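Local coordinates for putative exported protein (Bacteroides fragilis, PDB 4RAA) that is of unknown function but folds as a six-bladed beta-propeller of the YWTD superfamily and is probably an exported lipoprotein, at residues 183-188 against 254-259; 220-225 against 266-271; 250-255 against 271-276. One frame throughout, in Å; residues are numbered along the deposited sequence. Where two conformers were deposited one is given.

The three contacts all involve one four-stranded antiparallel blade of the propeller, built from strands 254-261, 265-272, 275-282 and 287-292. Contact 1 sets the loop between strands 168-174 and 189-192 against strand 254-261; contact 2 packs strand 213-222 of another sheet onto strand 265-272; contact 3 lies at the open end of the hairpin of strands 254-261 and 265-272, away from its turn. Their centres are 11 to 12 Å apart. Contacts 1 and 3 share I254 and S255, and contacts 2 and 3 share M271. Along the chain 183-188 comes first, then 220-225, then the hairpin: contacts 1 and 2 tie this blade to the preceding loop and sheet, while contact 3 closes it within itself.

Contact 1. Residues 183-188 against 254-259; sequences TGPSQM and ISYYCV
The first strand of a four-stranded propeller blade meets a loop here, with T183, G184 and P185 lying along Y256 to C258. Their one direct hydrogen bond runs from T183 OG1 to S255 O, 3.0 Å long and nearly in line with the carbonyl, the C=O...donor angle being 161°. T183 turns its hydroxyl to the strand because OG1 stands anti to the backbone N (chi1 -172°); the T183 side chain also touches P201, F202, L245 and L248.

Y256 does most of the remaining work. Its ring runs along the loop from T183 towards P185, so that T183 O lies at the ring edge, near the ring plane and 3.5 Å from CD2. The peptide joining G184 to P185 approaches CE2 obliquely, with P185 N at 3.5 Å, and further out P185 CB comes to 3.5 Å from Y256 OH. The proline ring thus lies across the end of the tyrosine. Its CD also sits 3.4 Å from Y257 O, and its CG packs on C258 CB at 4.1 Å. Beyond the proline a water links the two segments, donating to Q187 O at 2.9 Å and to V259 O.

Y257 leaves the strand on the side away from the loop and packs on Y199 and L204 of the neighbouring sheet; its hydroxyl is hydrogen-bonded to the carbonyls of T200 and D203. Outermost in its sheet and close to the centre of the chain, strand 254-261 is consistent with the innermost strand of a beta-propeller blade, facing the central axis with the loop laid along it.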
loop_
_atom_site.group_PDB
_atom_site.type_symbol
_atom_site.label_atom_id
_atom_site.label_comp_id
_atom_site.label_asym_id
_atom_site.label_seq_id
_atom_site.Cartn_x
_atom_site.Cartn_y
_atom_site.Cartn_z
ATOM N N THR A 183 4.248 5.267 28.757
ATOM C CA THR A 183 3.758 4.666 30.011
ATOM C C THR A 183 2.357 4.069 29.970
ATOM O O THR A 183 2.128 3.051 30.623
ATOM C CB THR A 183 3.854 5.641 31.209
ATOM O OG1 THR A 183 3.545 4.933 32.422
ATOM C CG2 THR A 183 2.923 6.869 31.071
ATOM N N GLY A 184 1.434 4.697 29.239
ATOM C CA GLY A 184 0.030 4.258 29.185
ATOM C C GLY A 184 -0.222 2.953 28.444
ATOM O O GLY A 184 0.723 2.219 28.155
ATOM N N PRO A 185 -1.501 2.638 28.135
ATOM C CA PRO A 185 -1.809 1.399 27.395
ATOM C C PRO A 185 -1.395 1.512 25.939
ATOM O O PRO A 185 -1.166 2.623 25.449
ATOM C CB PRO A 185 -3.325 1.296 27.491
ATOM C CG PRO A 185 -3.769 2.711 27.574
ATOM C CD PRO A 185 -2.721 3.425 28.382
ATOM N N SER A 186 -1.291 0.369 25.269
ATOM C CA SER A 186 -0.901 0.319 23.847
ATOM C C SER A 186 -2.037 0.779 22.926
ATOM O O SER A 186 -1.778 1.404 21.902
ATOM C CB SER A 186 -0.438 -1.083 23.464
ATOM O OG SER A 186 -1.460 -2.011 23.729
ATOM N N GLN A 187 -3.276 0.440 23.295
ATOM C CA GLN A 187 -4.502 0.842 22.580
ATOM C C GLN A 187 -5.132 2.000 23.397
ATOM O O GLN A 187 -5.682 1.772 24.476
ATOM C CB GLN A 187 -5.456 -0.371 22.483
ATOM C CG GLN A 187 -6.721 -0.204 21.647
ATOM C CD GLN A 187 -6.488 -0.277 20.155
ATOM O OE1 GLN A 187 -5.542 -0.916 19.689
ATOM N NE2 GLN A 187 -7.376 0.360 19.389
HETATM N N MSE A 188 -5.065 3.223 22.872
HETATM C CA MSE A 188 -5.592 4.446 23.551
HETATM C C MSE A 188 -6.532 5.225 22.649
HETATM O O MSE A 188 -6.643 6.456 22.729
HETATM C CB MSE A 188 -4.440 5.268 24.158
HETATM C CG MSE A 188 -3.620 6.206 23.248
HETATM SE SE MSE A 188 -2.879 5.293 21.676
HETATM C CE MSE A 188 -1.289 4.516 22.526
ATOM N N ILE A 254 -0.378 9.009 39.519
ATOM C CA ILE A 254 -0.993 7.921 38.751
ATOM C C ILE A 254 0.056 7.392 37.765
ATOM O O ILE A 254 0.436 8.082 36.816
ATOM C CB ILE A 254 -2.281 8.343 38.006
ATOM C CG1 ILE A 254 -3.385 8.655 39.024
ATOM C CG2 ILE A 254 -2.758 7.236 37.058
ATOM C CD1 ILE A 254 -4.597 9.375 38.463
ATOM N N SER A 255 0.479 6.153 38.002
ATOM C CA SER A 255 1.502 5.460 37.206
ATOM C C SER A 255 1.067 5.117 35.772
ATOM O O SER A 255 1.807 5.352 34.829
ATOM C CB SER A 255 1.943 4.181 37.950
ATOM O OG SER A 255 2.621 3.298 37.092
ATOM N N TYR A 256 -0.123 4.534 35.657
ATOM C CA TYR A 256 -0.735 4.061 34.405
ATOM C C TYR A 256 -2.247 4.197 34.543
ATOM O O TYR A 256 -2.747 4.202 35.663
ATOM C CB TYR A 256 -0.365 2.576 34.217
ATOM C CG TYR A 256 -1.166 1.732 33.205
ATOM C CD1 TYR A 256 -2.404 1.152 33.541
ATOM C CD2 TYR A 256 -0.650 1.450 31.934
ATOM C CE1 TYR A 256 -3.110 0.365 32.626
ATOM C CE2 TYR A 256 -1.350 0.663 31.012
ATOM C CZ TYR A 256 -2.570 0.120 31.364
ATOM O OH TYR A 256 -3.234 -0.650 30.443
ATOM N N TYR A 257 -2.962 4.341 33.426
ATOM C CA TYR A 257 -4.435 4.301 33.448
ATOM C C TYR A 257 -4.992 3.963 32.077
ATOM O O TYR A 257 -4.505 4.508 31.090
ATOM C CB TYR A 257 -5.078 5.600 33.998
ATOM C CG TYR A 257 -5.310 6.735 33.009
ATOM C CD1 TYR A 257 -4.289 7.644 32.686
ATOM C CD2 TYR A 257 -6.568 6.907 32.397
ATOM C CE1 TYR A 257 -4.515 8.682 31.775
ATOM C CE2 TYR A 257 -6.805 7.942 31.492
ATOM C CZ TYR A 257 -5.780 8.827 31.188
ATOM O OH TYR A 257 -6.015 9.836 30.316
ATOM N N CYS A 258 -5.960 3.037 32.027
ATOM C CA CYS A 258 -6.629 2.667 30.772
ATOM C C CYS A 258 -8.127 2.901 30.952
ATOM O O CYS A 258 -8.635 2.839 32.064
ATOM C CB CYS A 258 -6.318 1.220 30.364
ATOM S SG CYS A 258 -7.197 -0.070 31.262
ATOM N N VAL A 259 -8.819 3.193 29.857
ATOM C CA VAL A 259 -10.262 3.458 29.878
ATOM C C VAL A 259 -10.974 2.620 28.814
ATOM O O VAL A 259 -10.495 2.503 27.665
ATOM C CB VAL A 259 -10.613 4.953 29.602
ATOM C CG1 VAL A 259 -12.127 5.186 29.685
ATOM C CG2 VAL A 259 -9.880 5.889 30.561
HETATM O O HOH W 1 -8.342 2.479 25.434
#

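Contact 2. Residues 220-225 against 266-271; sequences FSFEGT and LFVCYM
F220 and F222 reach from strand 213-222 toward L266, V268 and Y270 of strand 265-272, joining two separate sheets of the beta-propeller face to face. The short strand segments run at 49° to each other with their axes 11.3 Å apart, a separation that side chains alone bridge. Residues two apart on each strand supply those side chains, so F220 meets L266 and V268 while F222 meets V268 and Y270.

The central pair is an edge-to-face arrangement in which F222 turns its edge to the face of Y270. The ring centroids are 4.5 Å apart and the planes are inclined at 55°, a tilt well short of a perpendicular T. The two side chains slide past each other in opposite directions, and CD2 and CE2 of F222 come nearest CE1 and CZ of Y270. For Y270, CG sits between the backbone N and the carbonyl carbon (chi1 64°), which lays the ring beside F222; its hydroxyl goes beyond the pair, to a hydrogen bond with N290 OD1. F222 is also stacked with F13 of the N-terminal strand 10-13, and it touches L204 and I254, so the ring is packed between several parts of the fold.

V268 serves both phenylalanines by dividing its methyls. CG1, anti to the backbone N, lies at the edge of the F222 ring, 4.0 Å from CZ. CG2 takes the other branch and lies 4.2 Å from F220 CE1. F220 comes at L266 from the opposite direction, and there F220 CE1 meets the leucine methyl L266 CD2 at 3.8 Å.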
loop_
_atom_site.group_PDB
_atom_site.type_symbol
_atom_site.label_atom_id
_atom_site.label_comp_id
_atom_site.label_asym_id
_atom_site.label_seq_id
_atom_site.Cartn_x
_atom_site.Cartn_y
_atom_site.Cartn_z
ATOM N N PHE A 220 -11.417 13.316 34.407
ATOM C CA PHE A 220 -11.340 12.581 35.668
ATOM C C PHE A 220 -10.503 13.281 36.727
ATOM O O PHE A 220 -9.632 14.094 36.433
ATOM C CB PHE A 220 -10.747 11.193 35.442
ATOM C CG PHE A 220 -11.351 10.456 34.283
ATOM C CD1 PHE A 220 -12.625 9.904 34.390
ATOM C CD2 PHE A 220 -10.648 10.306 33.078
ATOM C CE1 PHE A 220 -13.201 9.216 33.323
ATOM C CE2 PHE A 220 -11.219 9.623 32.002
ATOM C CZ PHE A 220 -12.503 9.075 32.129
ATOM N N SER A 221 -10.827 12.965 37.971
ATOM C CA SER A 221 -10.075 13.391 39.142
ATOM C C SER A 221 -10.219 12.232 40.131
ATOM O O SER A 221 -11.291 11.614 40.210
ATOM C CB SER A 221 -10.606 14.701 39.730
ATOM O OG SER A 221 -11.925 14.541 40.213
ATOM N N PHE A 222 -9.135 11.921 40.834
ATOM C CA PHE A 222 -9.099 10.843 41.817
ATOM C C PHE A 222 -8.667 11.459 43.130
ATOM O O PHE A 222 -7.792 12.317 43.137
ATOM C CB PHE A 222 -8.120 9.761 41.360
ATOM C CG PHE A 222 -8.490 9.128 40.040
ATOM C CD1 PHE A 222 -8.124 9.738 38.826
ATOM C CD2 PHE A 222 -9.208 7.931 39.997
ATOM C CE1 PHE A 222 -8.469 9.166 37.596
ATOM C CE2 PHE A 222 -9.548 7.350 38.775
ATOM C CZ PHE A 222 -9.188 7.973 37.570
ATOM N N GLU A 223 -9.293 11.045 44.229
ATOM C CA GLU A 223 -8.966 11.575 45.556
ATOM C C GLU A 223 -7.537 11.150 45.931
ATOM O O GLU A 223 -7.145 9.996 45.708
ATOM C CB GLU A 223 -9.984 11.095 46.615
ATOM C CG GLU A 223 -9.779 11.657 48.031
ATOM C CD GLU A 223 -10.672 11.033 49.102
ATOM O OE1 GLU A 223 -11.091 9.862 48.971
ATOM O OE2 GLU A 223 -10.932 11.722 50.113
ATOM N N GLY A 224 -6.764 12.105 46.455
ATOM C CA GLY A 224 -5.393 11.864 46.923
ATOM C C GLY A 224 -4.332 11.511 45.893
ATOM O O GLY A 224 -3.276 11.005 46.256
ATOM N N THR A 225 -4.604 11.772 44.619
ATOM C CA THR A 225 -3.651 11.492 43.542
ATOM C C THR A 225 -4.020 12.242 42.278
ATOM O O THR A 225 -5.104 12.798 42.167
ATOM C CB THR A 225 -3.537 9.987 43.213
ATOM O OG1 THR A 225 -2.458 9.785 42.290
ATOM C CG2 THR A 225 -4.834 9.421 42.612
ATOM N N LEU A 266 -18.563 3.121 32.208
ATOM C CA LEU A 266 -17.195 3.492 31.877
ATOM C C LEU A 266 -16.268 3.021 33.010
ATOM O O LEU A 266 -16.407 3.466 34.147
ATOM C CB LEU A 266 -17.152 5.012 31.672
ATOM C CG LEU A 266 -15.890 5.770 31.243
ATOM C CD1 LEU A 266 -16.284 7.140 30.705
ATOM C CD2 LEU A 266 -14.872 5.911 32.369
ATOM N N PHE A 267 -15.358 2.103 32.680
ATOM C CA PHE A 267 -14.394 1.509 33.633
ATOM C C PHE A 267 -13.033 2.151 33.421
ATOM O O PHE A 267 -12.611 2.343 32.269
ATOM C CB PHE A 267 -14.245 0.000 33.405
ATOM C CG PHE A 267 -15.372 -0.851 33.942
ATOM C CD1 PHE A 267 -16.685 -0.383 34.103
ATOM C CD2 PHE A 267 -15.125 -2.201 34.190
ATOM C CE1 PHE A 267 -17.684 -1.223 34.580
ATOM C CE2 PHE A 267 -16.130 -3.046 34.649
ATOM C CZ PHE A 267 -17.411 -2.556 34.847
ATOM N N VAL A 268 -12.349 2.451 34.526
ATOM C CA VAL A 268 -11.030 3.082 34.502
ATOM C C VAL A 268 -10.061 2.281 35.375
ATOM O O VAL A 268 -10.119 2.375 36.598
ATOM C CB VAL A 268 -11.082 4.551 35.010
ATOM C CG1 VAL A 268 -9.782 5.278 34.673
ATOM C CG2 VAL A 268 -12.268 5.302 34.413
ATOM N N CYS A 269 -9.203 1.468 34.759
ATOM C CA CYS A 269 -8.154 0.767 35.511
ATOM C C CYS A 269 -6.987 1.716 35.582
ATOM O O CYS A 269 -6.742 2.449 34.625
ATOM C CB CYS A 269 -7.710 -0.523 34.848
ATOM S SG CYS A 269 -9.035 -1.723 34.758
ATOM N N TYR A 270 -6.298 1.720 36.718
ATOM C CA TYR A 270 -5.126 2.566 36.924
ATOM C C TYR A 270 -4.182 2.026 38.008
ATOM O O TYR A 270 -4.525 1.080 38.714
ATOM C CB TYR A 270 -5.551 4.017 37.220
ATOM C CG TYR A 270 -6.340 4.230 38.492
ATOM C CD1 TYR A 270 -7.731 4.107 38.510
ATOM C CD2 TYR A 270 -5.696 4.587 39.685
ATOM C CE1 TYR A 270 -8.460 4.309 39.688
ATOM C CE2 TYR A 270 -6.415 4.797 40.869
ATOM C CZ TYR A 270 -7.796 4.667 40.864
ATOM O OH TYR A 270 -8.495 4.876 42.022
HETATM N N MSE A 271 -2.999 2.633 38.110
HETATM C CA MSE A 271 -1.980 2.251 39.088
HETATM C C MSE A 271 -1.575 3.428 39.934
HETATM O O MSE A 271 -1.499 4.561 39.442
HETATM C CB MSE A 271 -0.814 1.674 38.320
HETATM C CG MSE A 271 -1.178 0.315 37.719
HETATM SE SE MSE A 271 0.323 -0.900 38.068
HETATM C CE MSE A 271 0.361 -1.600 36.215
#

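Contact 3. Residues 250-255 against 271-276; sequences QSDYIS and MKNKEK
N273 ND2 donates to D252 OD1 over 2.8 Å, with an N-H...O angle of 152°. The bond uses the anti lone pair of the oxygen, the one turned away from OD2, and the acceptor lies almost in the amide plane of N273, although the carboxylate and amide planes stand 70° apart. N273 sits in the type I' turn from K272 to E275 that joins strands 265-272 and 275-282.

K274, the next residue of that turn, extends its chain to Q250, where NZ makes a weak hydrogen bond of 3.3 Å to Q250 OE1. Nearer the strands, the main chains meet: M271 O accepts S255 N at 2.9 Å, and I254 CA sends a C-H toward the same oxygen at 3.5 Å. Beside this bond M271 CB packs on S255 CB at 3.7 Å, and K272 CG lies against D252 O, a carbonyl that also accepts T225 OG1.

The contact forms the open end of the hairpin of strands 254-261 and 265-272, at the surface and away from its turn, just after helix 245-250, whose I249 packs on both S255 and K274.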
loop_
_atom_site.group_PDB
_atom_site.type_symbol
_atom_site.label_atom_id
_atom_site.label_comp_id
_atom_site.label_asym_id
_atom_site.label_seq_id
_atom_site.Cartn_x
_atom_site.Cartn_y
_atom_site.Cartn_z
ATOM N N GLN A 250 7.484 4.922 42.032
ATOM C CA GLN A 250 7.843 5.273 43.417
ATOM C C GLN A 250 7.019 6.433 43.984
ATOM O O GLN A 250 6.946 6.570 45.205
ATOM C CB GLN A 250 9.334 5.651 43.547
ATOM C CG GLN A 250 10.336 4.609 43.061
ATOM C CD GLN A 250 10.128 3.233 43.661
ATOM O OE1 GLN A 250 10.127 2.225 42.953
ATOM N NE2 GLN A 250 9.918 3.190 44.969
ATOM N N SER A 251 6.422 7.264 43.119
ATOM C CA SER A 251 5.640 8.432 43.551
ATOM C C SER A 251 4.175 8.124 43.838
ATOM O O SER A 251 3.656 7.067 43.471
ATOM C CB SER A 251 5.708 9.545 42.494
ATOM O OG SER A 251 5.068 9.151 41.291
ATOM N N ASP A 252 3.530 9.094 44.485
ATOM C CA ASP A 252 2.101 9.047 44.788
ATOM C C ASP A 252 1.226 9.286 43.550
ATOM O O ASP A 252 0.028 9.020 43.617
ATOM C CB ASP A 252 1.736 10.082 45.871
ATOM C CG ASP A 252 2.362 9.770 47.241
ATOM O OD1 ASP A 252 2.321 8.602 47.694
ATOM O OD2 ASP A 252 2.859 10.715 47.890
ATOM N N TYR A 253 1.803 9.792 42.445
ATOM C CA TYR A 253 1.076 10.052 41.169
ATOM C C TYR A 253 0.467 8.800 40.531
ATOM O O TYR A 253 0.767 7.677 40.947
ATOM C CB TYR A 253 2.005 10.692 40.117
ATOM C CG TYR A 253 2.473 12.107 40.386
ATOM C CD1 TYR A 253 1.566 13.186 40.372
ATOM C CD2 TYR A 253 3.830 12.392 40.569
ATOM C CE1 TYR A 253 1.999 14.503 40.574
ATOM C CE2 TYR A 253 4.270 13.697 40.778
ATOM C CZ TYR A 253 3.361 14.749 40.777
ATOM O OH TYR A 253 3.828 16.027 40.983
ATOM N N ILE A 254 -0.378 9.009 39.519
ATOM C CA ILE A 254 -0.993 7.921 38.751
ATOM C C ILE A 254 0.056 7.392 37.765
ATOM O O ILE A 254 0.436 8.082 36.816
ATOM C CB ILE A 254 -2.281 8.343 38.006
ATOM C CG1 ILE A 254 -3.385 8.655 39.024
ATOM C CG2 ILE A 254 -2.758 7.236 37.058
ATOM C CD1 ILE A 254 -4.597 9.375 38.463
ATOM N N SER A 255 0.479 6.153 38.002
ATOM C CA SER A 255 1.502 5.460 37.206
ATOM C C SER A 255 1.067 5.117 35.772
ATOM O O SER A 255 1.807 5.352 34.829
ATOM C CB SER A 255 1.943 4.181 37.950
ATOM O OG SER A 255 2.621 3.298 37.092
HETATM N N MSE A 271 -2.999 2.633 38.110
HETATM C CA MSE A 271 -1.980 2.251 39.088
HETATM C C MSE A 271 -1.575 3.428 39.934
HETATM O O MSE A 271 -1.499 4.561 39.442
HETATM C CB MSE A 271 -0.814 1.674 38.320
HETATM C CG MSE A 271 -1.178 0.315 37.719
HETATM SE SE MSE A 271 0.323 -0.900 38.068
HETATM C CE MSE A 271 0.361 -1.600 36.215
ATOM N N LYS A 272 -1.321 3.157 41.217
ATOM C CA LYS A 272 -0.977 4.182 42.207
ATOM C C LYS A 272 -0.288 3.507 43.383
ATOM O O LYS A 272 -0.785 2.487 43.869
ATOM C CB LYS A 272 -2.255 4.878 42.705
ATOM C CG LYS A 272 -2.038 6.067 43.647
ATOM C CD LYS A 272 -3.306 6.505 44.382
ATOM C CE LYS A 272 -3.759 5.537 45.471
ATOM N NZ LYS A 272 -4.864 6.114 46.287
ATOM N N ASN A 273 0.825 4.080 43.846
ATOM C CA ASN A 273 1.607 3.510 44.949
ATOM C C ASN A 273 1.886 2.001 44.730
ATOM O O ASN A 273 1.763 1.197 45.658
ATOM C CB ASN A 273 0.886 3.737 46.304
ATOM C CG ASN A 273 0.654 5.209 46.638
ATOM O OD1 ASN A 273 -0.489 5.640 46.792
ATOM N ND2 ASN A 273 1.734 5.978 46.782
ATOM N N LYS A 274 2.215 1.629 43.487
ATOM C CA LYS A 274 2.492 0.239 43.078
ATOM C C LYS A 274 1.302 -0.761 43.170
ATOM O O LYS A 274 1.538 -1.975 43.107
ATOM C CB LYS A 274 3.693 -0.334 43.861
ATOM C CG LYS A 274 4.860 0.624 44.084
ATOM C CD LYS A 274 6.087 -0.090 44.622
ATOM C CE LYS A 274 7.303 0.819 44.586
ATOM N NZ LYS A 274 8.554 0.091 44.935
ATOM N N GLU A 275 0.052 -0.278 43.289
ATOM C CA GLU A 275 -1.152 -1.151 43.418
ATOM C C GLU A 275 -2.198 -0.846 42.346
ATOM O O GLU A 275 -2.383 0.311 41.986
ATOM C CB GLU A 275 -1.796 -1.010 44.813
ATOM C CG GLU A 275 -0.939 -1.471 45.996
ATOM C CD GLU A 275 -0.652 -2.980 46.051
ATOM O OE1 GLU A 275 -1.267 -3.779 45.302
ATOM O OE2 GLU A 275 0.205 -3.383 46.874
ATOM N N LYS A 276 -2.898 -1.883 41.871
ATOM C CA LYS A 276 -3.923 -1.754 40.812
ATOM C C LYS A 276 -5.303 -1.419 41.385
ATOM O O LYS A 276 -5.761 -2.078 42.316
ATOM C CB LYS A 276 -4.053 -3.058 40.015
ATOM C CG LYS A 276 -2.785 -3.537 39.324
ATOM C CD LYS A 276 -2.968 -4.941 38.774
ATOM C CE LYS A 276 -1.678 -5.456 38.163
ATOM N NZ LYS A 276 -1.838 -6.832 37.616
#